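Local coordinates for protein WA352 (Oryza sativa subsp. indica, PDB 5ZT3) that is a mitochondrial protein linked to cytoplasmic male sterility in rice, seen here as a helical C-terminal piece with no strands, at residues A[30-35]-A[93-98]. Sequence-based numbering, arbitrary orientation.
Sequences QSIQRR and TGEEDL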
# COMPACT_ATOMS: atom_id res chain seq x y z
N GLN A 30 -7.56 6.76 5.50
CA GLN A 30 -8.78 6.33 6.17
C GLN A 30 -9.18 4.91 5.78
O GLN A 30 -9.61 4.13 6.63
CB GLN A 30 -9.92 7.31 5.86
CG GLN A 30 -9.87 8.57 6.70
CD GLN A 30 -10.97 9.55 6.33
OE1 GLN A 30 -11.50 9.51 5.22
NE2 GLN A 30 -11.31 10.43 7.26
N SER A 31 -9.02 4.54 4.50
CA SER A 31 -9.41 3.19 4.11
C SER A 31 -8.48 2.15 4.72
O SER A 31 -8.93 1.07 5.11
CB SER A 31 -9.54 3.07 2.59
OG SER A 31 -8.27 3.01 1.96
N ILE A 32 -7.19 2.47 4.83
CA ILE A 32 -6.27 1.55 5.50
C ILE A 32 -6.60 1.45 6.98
O ILE A 32 -6.58 0.36 7.56
CB ILE A 32 -4.81 1.99 5.26
CG1 ILE A 32 -4.47 1.88 3.78
CG2 ILE A 32 -3.84 1.19 6.12
CD1 ILE A 32 -3.19 2.61 3.39
N GLN A 33 -6.92 2.58 7.61
CA GLN A 33 -7.28 2.55 9.02
C GLN A 33 -8.50 1.66 9.25
O GLN A 33 -8.53 0.87 10.20
CB GLN A 33 -7.56 3.96 9.51
CG GLN A 33 -7.91 4.04 10.97
CD GLN A 33 -8.14 5.45 11.43
OE1 GLN A 33 -8.31 6.36 10.62
NE2 GLN A 33 -8.15 5.65 12.73
N ARG A 34 -9.50 1.76 8.37
CA ARG A 34 -10.67 0.90 8.47
C ARG A 34 -10.30 -0.57 8.36
O ARG A 34 -10.81 -1.41 9.11
CB ARG A 34 -11.66 1.31 7.37
CG ARG A 34 -12.97 0.54 7.33
CD ARG A 34 -14.01 1.32 6.53
NE ARG A 34 -13.70 1.40 5.10
CZ ARG A 34 -13.21 2.48 4.49
NH1 ARG A 34 -12.96 3.58 5.17
NH2 ARG A 34 -12.97 2.44 3.18
N ARG A 35 -9.38 -0.91 7.45
CA ARG A 35 -8.95 -2.30 7.34
C ARG A 35 -8.20 -2.76 8.58
O ARG A 35 -8.41 -3.88 9.06
CB ARG A 35 -8.15 -2.54 6.05
CG ARG A 35 -9.01 -2.50 4.80
CD ARG A 35 -8.17 -2.53 3.53
NE ARG A 35 -8.47 -1.35 2.73
CZ ARG A 35 -7.54 -0.54 2.26
NH1 ARG A 35 -6.26 -0.80 2.49
NH2 ARG A 35 -7.88 0.53 1.55
N THR A 93 -5.24 -8.55 8.74
CA THR A 93 -6.00 -7.45 8.16
C THR A 93 -5.98 -7.45 6.64
O THR A 93 -6.80 -6.75 6.02
CB THR A 93 -5.41 -6.11 8.61
OG1 THR A 93 -4.07 -6.00 8.12
CG2 THR A 93 -5.42 -6.00 10.14
N GLY A 94 -5.07 -8.20 6.02
CA GLY A 94 -4.83 -8.09 4.60
C GLY A 94 -3.82 -7.02 4.21
O GLY A 94 -3.42 -6.97 3.04
N GLU A 95 -3.41 -6.18 5.15
CA GLU A 95 -2.35 -5.22 4.90
C GLU A 95 -1.00 -5.91 4.98
O GLU A 95 -0.80 -6.85 5.75
CB GLU A 95 -2.40 -4.09 5.92
CG GLU A 95 -3.57 -3.13 5.76
CD GLU A 95 -3.50 -2.32 4.48
OE1 GLU A 95 -4.56 -2.07 3.86
OE2 GLU A 95 -2.38 -1.93 4.08
N GLU A 96 -0.06 -5.42 4.18
CA GLU A 96 1.30 -5.92 4.23
C GLU A 96 2.00 -5.41 5.48
O GLU A 96 1.67 -4.36 6.03
CB GLU A 96 2.06 -5.49 2.97
CG GLU A 96 3.44 -6.10 2.79
CD GLU A 96 3.41 -7.62 2.81
OE1 GLU A 96 3.43 -8.20 3.92
OE2 GLU A 96 3.39 -8.24 1.72
N ASP A 97 2.97 -6.19 5.96
CA ASP A 97 3.81 -5.80 7.08
C ASP A 97 4.68 -4.60 6.70
O ASP A 97 5.20 -4.52 5.59
CB ASP A 97 4.67 -7.00 7.47
CG ASP A 97 5.79 -6.64 8.42
OD1 ASP A 97 6.94 -6.51 7.95
OD2 ASP A 97 5.52 -6.51 9.64
N LEU A 98 4.84 -3.66 7.64
CA LEU A 98 5.56 -2.43 7.34
C LEU A 98 6.99 -2.71 6.89
O LEU A 98 7.46 -2.14 5.89
CB LEU A 98 5.55 -1.51 8.57
CG LEU A 98 6.13 -0.11 8.39
CD1 LEU A 98 5.25 0.75 7.49
CD2 LEU A 98 6.35 0.54 9.75
O HOH W 1 -9.50 -6.09 7.69
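Glu95 OE1 takes a short salt-bridging hydrogen bond from Arg35 NH1, 2.5 Å long but bent to 133° at the hydrogen. The nitrogen comes at OE1 almost head-on, in line with the CD-OE1 bond, and OE1 lies close to the guanidinium plane, with carboxylate and guanidinium only 25° apart. Just one nitrogen and one oxygen join, so this is a single-point bridge and not a two-pronged pair. The other ends have partners of their own: Arg35 NH2 pairs with Asp27, ahead of the helix, and Glu95 OE2 with Lys62 of helix 45-72. Arg35 gets there by folding back along its own helix; the bend at chi3 (-122°) helps turn the guanidinium back over the preceding turn, where Ser31 O lies over one face, toward its rim.

Next to the bridge, Ile32 brings its CG2 methyl to 3.9 Å from Glu95 CD, the two side chains crossing at about a right angle; Ile32 also packs on Ala55 of the long helix. Glu95 turns at chi2, which helps bring its carboxylate up against both Ile32 and the arginine.

At Arg35 the backbone also takes part. Thr93 CB sits 3.8 Å from Arg35 O, and one water donates to both Arg35 O, at 2.8 Å, and Thr93 O. Thr93 OG1 accepts from Glu95 N at 3.0 Å, an ST turn that helps position the glutamate's backbone.

Helix 29-37 is thus joined to the loop leading into helix 98-111 mainly by charge. With Glu95 buried, the flanking arginine and lysine should stabilise its ionised form. Asp27 and Glu95 probably ease the closeness of Arg84 to Arg35, and the chain Asp27-Arg35-Glu95-Lys62 links the helix 29-37 region, the loop and helix 45-72 by alternating charges.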